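Local atomic coordinates of LYND (Lyngbya aestuarii, PDB entry 4V1T), a protein that probably uses ATP to convert cysteine residues of cyanobactin precursor peptides into thiazoline heterocycles, as a YcaO-type cyclodehydratase. Residues Ile306-Ser309 and Gln310-Cys314; Tyr50-Glu53 and Gln54-Lys58; Leu449-Pro453 and Glu454-Cys458. All coordinates share one frame; numbering follows the deposited sequence.

Contact 1 (Ile306-Ser309 and Gln310-Cys314). With ZN (zinc ion), chain K.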
# COMPACT_ATOMS: atom_id res chain seq x y z
N ILE B 306 18.67 -2.44 -7.91
CA ILE B 306 19.74 -2.38 -6.92
C ILE B 306 21.07 -2.68 -7.61
O ILE B 306 21.18 -3.64 -8.35
CB ILE B 306 19.50 -3.38 -5.76
CG1 ILE B 306 18.39 -2.88 -4.84
CG2 ILE B 306 20.77 -3.56 -4.92
CD1 ILE B 306 17.00 -3.08 -5.37
N LYS B 307 22.06 -1.85 -7.35
CA LYS B 307 23.42 -2.12 -7.80
C LYS B 307 23.99 -3.23 -6.93
O LYS B 307 24.17 -3.05 -5.73
CB LYS B 307 24.27 -0.85 -7.71
CG LYS B 307 25.75 -1.06 -8.01
CD LYS B 307 26.50 0.25 -7.90
CE LYS B 307 27.86 0.09 -7.23
NZ LYS B 307 28.94 -0.13 -8.22
N ARG B 308 24.27 -4.37 -7.54
CA ARG B 308 24.77 -5.53 -6.81
C ARG B 308 26.26 -5.39 -6.56
O ARG B 308 27.05 -5.28 -7.49
CB ARG B 308 24.47 -6.83 -7.58
CG ARG B 308 23.01 -6.95 -8.01
CD ARG B 308 22.75 -8.25 -8.75
NE ARG B 308 22.93 -9.41 -7.87
CZ ARG B 308 23.76 -10.43 -8.11
NH1 ARG B 308 24.50 -10.48 -9.21
NH2 ARG B 308 23.83 -11.43 -7.23
N SER B 309 26.64 -5.39 -5.29
CA SER B 309 28.06 -5.24 -4.92
C SER B 309 28.90 -6.40 -5.42
O SER B 309 30.09 -6.23 -5.67
CB SER B 309 28.21 -5.13 -3.40
OG SER B 309 27.25 -4.24 -2.86
N GLN B 310 28.27 -7.57 -5.56
CA GLN B 310 28.96 -8.78 -5.98
C GLN B 310 28.78 -9.05 -7.47
O GLN B 310 28.97 -10.17 -7.93
CB GLN B 310 28.48 -9.98 -5.15
CG GLN B 310 27.08 -10.50 -5.47
CD GLN B 310 25.98 -9.76 -4.75
OE1 GLN B 310 25.98 -8.53 -4.68
NE2 GLN B 310 25.02 -10.50 -4.21
N CYS B 311 28.42 -8.02 -8.23
CA CYS B 311 28.20 -8.20 -9.65
C CYS B 311 29.48 -8.64 -10.35
O CYS B 311 30.51 -7.98 -10.21
CB CYS B 311 27.70 -6.90 -10.29
SG CYS B 311 27.41 -7.05 -12.07
N PRO B 312 29.42 -9.74 -11.12
CA PRO B 312 30.62 -10.19 -11.86
C PRO B 312 31.17 -9.15 -12.83
O PRO B 312 32.33 -9.23 -13.18
CB PRO B 312 30.11 -11.42 -12.65
CG PRO B 312 28.64 -11.49 -12.43
CD PRO B 312 28.35 -10.75 -11.17
N THR B 313 30.36 -8.18 -13.24
CA THR B 313 30.77 -7.21 -14.26
C THR B 313 31.18 -5.87 -13.65
O THR B 313 32.29 -5.40 -13.89
CB THR B 313 29.63 -6.98 -15.27
OG1 THR B 313 29.16 -8.23 -15.75
CG2 THR B 313 30.09 -6.15 -16.43
N CYS B 314 30.30 -5.25 -12.87
CA CYS B 314 30.55 -3.91 -12.33
C CYS B 314 30.92 -3.89 -10.84
O CYS B 314 31.14 -2.83 -10.28
CB CYS B 314 29.33 -3.02 -12.57
SG CYS B 314 27.99 -3.26 -11.39
ZN ZN K . 26.57 -4.89 -12.17
O HOH W 1 28.50 -3.27 -8.24
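Arg308 and Cys311 close a type I beta turn, and the second of them hands its thiolate to zinc as soon as the chain has come round. The closing bond runs from Cys311 N to Arg308 O at 3.2 Å, with the donor well above the carbonyl plane. Cys311 SG lies 2.3 Å from the zinc ion, and Cys314 SG holds the same metal; Cys203 and Cys206 supply the other two thiolates. The backbone then curls back on the first sulfur: Thr313 N gives a hydrogen bond to Cys311 SG, and Cys314 N reaches that SG at 3.5 Å in an almost straight line (175°). With SG anti to the backbone N (chi1 180°), Cys311 has its sulfur where both amides can find it. One water takes a hydrogen bond from Lys307 NZ and donates to Arg308 O at 2.6 Å, adding a weak bond to Cys314 O, so it links Lys307 to Arg308 and, weakly, reaches across the turn. Farther out, the Gln310 amide lies over one face of the Arg308 guanidinium, the two planes 40° apart. Arg308 NH2 and Gln310 NE2 lie 3.4 Å apart, but both are donors; Asp724 joins the two residues, forming a salt bridge with Arg308 NE and accepting from Gln310 NE2, while Arg308 NH2 has a weak hydrogen bond to Gln433. Gln310 OE1 is buried without a partner. A leucine in place of Gln310 would probably leave Asp724 OD1 without this amide donor and take away the amide lying over the Arg308 guanidinium. Two N-H groups directed at one thiolate would be expected to offset part of its negative charge, consistent with a structural Cys4 zinc site that ties this loop to Cys203 and Cys206 at the start of helix 204-213.

Contact 2 (Tyr50-Glu53 and Gln54-Lys58); sequences YTLE and QIVEK
Tyr50 sets its CB against Ile55 CG1 at 3.6 Å, while the edge of its ring, at CD2, comes up to Gln54 CB. Leu45 packs on both Tyr50 and Ile55. At Thr51, the N-cap residue, the side chain of Gln54 folds back over the start of the helix, and its OE1 takes two hydrogen bonds. Thr51 OG1 donates to it at 2.9 Å nearly along the C=O axis, whereas Thr51 N, 3.0 Å from Gln54 OE1, comes from above the carbonyl plane. OG1 sits beside its own backbone N (chi1 -58°), which lets both donors converge on the same oxygen. Thr51 O receives Ile55 N, the opening bond of the helix. Next, Leu52 O accepts from Val56 N at 2.9 Å, and Leu52 CD1 touches Val56 CG2 at 4.1 Å on the side where helix 65-78 packs. Glu53 O, the last carbonyl of the first segment, accepts a weak bond from Glu57 N. Helix 52-58 thus follows strand 50-51 in the winged helix-turn-helix region with just the N3-to-N-cap half of a capping box: the Thr51 hydroxyl gives its hydrogen to Gln54 OE1 and makes no capping bond, and two donors would be expected to hold that amide against rotation.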
# COMPACT_ATOMS: atom_id res chain seq x y z
N TYR B 50 9.65 42.43 -19.91
CA TYR B 50 10.35 43.57 -19.31
C TYR B 50 11.73 43.23 -18.76
O TYR B 50 11.93 42.20 -18.12
CB TYR B 50 9.52 44.16 -18.17
CG TYR B 50 8.18 44.72 -18.59
CD1 TYR B 50 7.06 43.90 -18.69
CD2 TYR B 50 8.02 46.06 -18.88
CE1 TYR B 50 5.83 44.40 -19.06
CE2 TYR B 50 6.80 46.58 -19.26
CZ TYR B 50 5.71 45.74 -19.34
OH TYR B 50 4.49 46.25 -19.72
N THR B 51 12.67 44.13 -19.03
CA THR B 51 13.97 44.15 -18.37
C THR B 51 13.82 44.99 -17.10
O THR B 51 12.84 45.72 -16.96
CB THR B 51 15.05 44.76 -19.29
OG1 THR B 51 15.13 44.00 -20.50
CG2 THR B 51 16.43 44.75 -18.64
N LEU B 52 14.77 44.88 -16.17
CA LEU B 52 14.80 45.72 -14.99
C LEU B 52 14.70 47.19 -15.37
O LEU B 52 13.88 47.93 -14.83
CB LEU B 52 16.08 45.48 -14.18
CG LEU B 52 16.25 46.34 -12.92
CD1 LEU B 52 15.20 45.99 -11.88
CD2 LEU B 52 17.65 46.17 -12.34
N GLU B 53 15.53 47.61 -16.31
CA GLU B 53 15.54 48.98 -16.78
C GLU B 53 14.13 49.44 -17.12
O GLU B 53 13.70 50.52 -16.73
CB GLU B 53 16.46 49.11 -18.00
CG GLU B 53 17.91 48.74 -17.72
CD GLU B 53 18.75 48.70 -18.98
OE1 GLU B 53 18.18 48.81 -20.08
OE2 GLU B 53 19.98 48.55 -18.86
N GLN B 54 13.40 48.59 -17.83
CA GLN B 54 12.06 48.93 -18.30
C GLN B 54 11.05 49.03 -17.17
O GLN B 54 10.15 49.86 -17.21
CB GLN B 54 11.60 47.90 -19.33
CG GLN B 54 12.31 48.01 -20.66
CD GLN B 54 12.27 46.72 -21.44
OE1 GLN B 54 13.19 45.91 -21.36
NE2 GLN B 54 11.19 46.51 -22.19
N ILE B 55 11.19 48.17 -16.16
CA ILE B 55 10.29 48.17 -15.01
C ILE B 55 10.51 49.42 -14.15
O ILE B 55 9.55 49.99 -13.64
CB ILE B 55 10.49 46.92 -14.13
CG1 ILE B 55 10.16 45.65 -14.92
CG2 ILE B 55 9.61 46.99 -12.88
CD1 ILE B 55 10.71 44.38 -14.31
N VAL B 56 11.77 49.81 -14.00
CA VAL B 56 12.12 50.97 -13.18
C VAL B 56 11.51 52.26 -13.75
O VAL B 56 11.10 53.14 -13.00
CB VAL B 56 13.65 51.13 -13.06
CG1 VAL B 56 14.02 52.43 -12.34
CG2 VAL B 56 14.25 49.94 -12.32
N GLU B 57 11.47 52.36 -15.08
CA GLU B 57 10.88 53.53 -15.73
C GLU B 57 9.36 53.36 -15.83
O GLU B 57 8.61 54.32 -15.70
CB GLU B 57 11.52 53.78 -17.10
CG GLU B 57 10.73 53.27 -18.31
CD GLU B 57 11.34 53.74 -19.62
OE1 GLU B 57 12.36 54.46 -19.60
OE2 GLU B 57 10.77 53.40 -20.69
N LYS B 58 8.92 52.13 -16.06
CA LYS B 58 7.50 51.84 -16.11
C LYS B 58 6.83 52.20 -14.78
O LYS B 58 5.65 52.55 -14.74
CB LYS B 58 7.28 50.36 -16.45
CG LYS B 58 5.83 49.91 -16.51
CD LYS B 58 5.06 50.61 -17.62
CE LYS B 58 3.72 49.94 -17.85
NZ LYS B 58 2.91 50.68 -18.85

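Contact 3 (Leu449-Pro453 and Glu454-Cys458)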
# COMPACT_ATOMS: atom_id res chain seq x y z
N LEU B 449 37.75 -31.39 10.38
CA LEU B 449 36.93 -30.20 10.19
C LEU B 449 35.76 -30.51 9.25
O LEU B 449 34.74 -29.83 9.27
CB LEU B 449 37.77 -29.06 9.63
CG LEU B 449 38.92 -28.56 10.51
CD1 LEU B 449 39.72 -27.53 9.74
CD2 LEU B 449 38.39 -27.98 11.81
N ALA B 450 35.94 -31.53 8.42
CA ALA B 450 34.92 -31.96 7.48
C ALA B 450 33.80 -32.70 8.18
O ALA B 450 34.05 -33.45 9.12
CB ALA B 450 35.54 -32.84 6.40
N ILE B 451 32.58 -32.49 7.70
CA ILE B 451 31.40 -33.22 8.17
C ILE B 451 30.84 -34.06 7.03
O ILE B 451 30.44 -33.54 5.99
CB ILE B 451 30.34 -32.25 8.72
CG1 ILE B 451 30.80 -31.74 10.09
CG2 ILE B 451 28.99 -32.94 8.87
CD1 ILE B 451 30.20 -30.43 10.49
N HIS B 452 30.83 -35.37 7.22
CA HIS B 452 30.33 -36.29 6.21
C HIS B 452 28.85 -35.99 5.96
O HIS B 452 28.09 -35.82 6.91
CB HIS B 452 30.51 -37.74 6.67
CG HIS B 452 30.47 -38.74 5.56
ND1 HIS B 452 29.30 -39.09 4.92
CD2 HIS B 452 31.45 -39.47 4.98
CE1 HIS B 452 29.57 -40.00 3.99
NE2 HIS B 452 30.86 -40.24 4.01
N PRO B 453 28.44 -35.91 4.68
CA PRO B 453 27.05 -35.57 4.37
C PRO B 453 26.03 -36.51 5.03
O PRO B 453 24.92 -36.09 5.32
CB PRO B 453 26.99 -35.66 2.84
CG PRO B 453 28.18 -36.44 2.44
CD PRO B 453 29.23 -36.12 3.45
N GLU B 454 26.41 -37.76 5.26
CA GLU B 454 25.50 -38.74 5.85
C GLU B 454 25.16 -38.44 7.30
O GLU B 454 24.15 -38.90 7.81
CB GLU B 454 26.09 -40.15 5.74
CG GLU B 454 26.19 -40.65 4.31
CD GLU B 454 26.63 -42.10 4.22
OE1 GLU B 454 26.35 -42.89 5.14
OE2 GLU B 454 27.26 -42.46 3.21
N GLN B 455 26.00 -37.65 7.96
CA GLN B 455 25.71 -37.20 9.32
C GLN B 455 24.51 -36.24 9.35
O GLN B 455 23.84 -36.07 10.38
CB GLN B 455 26.92 -36.50 9.92
CG GLN B 455 28.07 -37.43 10.26
CD GLN B 455 29.21 -36.69 10.90
OE1 GLN B 455 29.06 -36.10 11.98
NE2 GLN B 455 30.37 -36.70 10.25
N CYS B 456 24.23 -35.61 8.22
CA CYS B 456 23.11 -34.69 8.13
C CYS B 456 21.88 -35.37 7.55
O CYS B 456 20.78 -35.18 8.05
CB CYS B 456 23.49 -33.48 7.29
SG CYS B 456 24.88 -32.57 7.99
N LEU B 457 22.09 -36.17 6.50
CA LEU B 457 20.98 -36.79 5.78
C LEU B 457 20.31 -37.87 6.61
O LEU B 457 19.10 -37.87 6.77
CB LEU B 457 21.47 -37.37 4.45
CG LEU B 457 22.09 -36.38 3.46
CD1 LEU B 457 22.68 -37.11 2.27
CD2 LEU B 457 21.08 -35.32 3.01
N CYS B 458 21.11 -38.78 7.14
CA CYS B 458 20.61 -39.85 7.99
C CYS B 458 19.67 -40.81 7.24
O CYS B 458 18.64 -41.22 7.76
CB CYS B 458 19.89 -39.28 9.23
SG CYS B 458 20.88 -38.19 10.27
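His452 O accepts from Gln455 N at 3.0 Å and Pro453 O from both Cys456 N and Leu457 N, so the chain passes from an extended approach straight into the short helix 454-457. Of the two donors on Pro453 O, Leu457 N lies in the carbonyl plane at 3.1 Å, while Cys456 N stands above it. The imidazole supplies the cap: Glu454 N points at the ring edge of His452, with ND1 3.2 Å away, in the ring plane and at a nearly straight 164°. CG of His452 is anti to the backbone N (chi1 -161°), which swings the ring alongside Glu454. There the two side chains run the same way, His452 CE1 lying 3.5 Å from Glu454 CG, with ring and carboxylate almost perpendicular at 89°. Phe485 meets the imidazole edge-to-face, and Glu454 OE1 has a long, weak ion pair with Arg484. On the apolar side Ile451 CG2 approaches Cys456 SG at 4.2 Å, and Pro453, Cys456 and Leu457 all rest on Leu511. This is a histidine-capped helix start, with Pro453 between His452 and the capped Glu454 and Cys458 leaving the helix with positive phi, set within the YcaO family region beside strand 503-508.

In the fold
All three contacts are local and partly buried; contacts 1 and 3 each have three buried residues and one exposed, whereas contact 2, with two buried and three exposed, lies most at the surface. Contact 1 is nearest the middle, about 17 Å from the chain's centre, and carries the metal. Contact 2 lies about 60 Å out in the winged helix-turn-helix region, and contact 3 about 31 Å out in the YcaO region; their centres are about 89 Å apart. They share no helix or strand. Contacts 2 and 3 both start a helix, one with a glutamine oxygen gripping the N-cap residue, the other with an imidazole nitrogen, whereas contact 1 depends on thiolate chemistry in a loop.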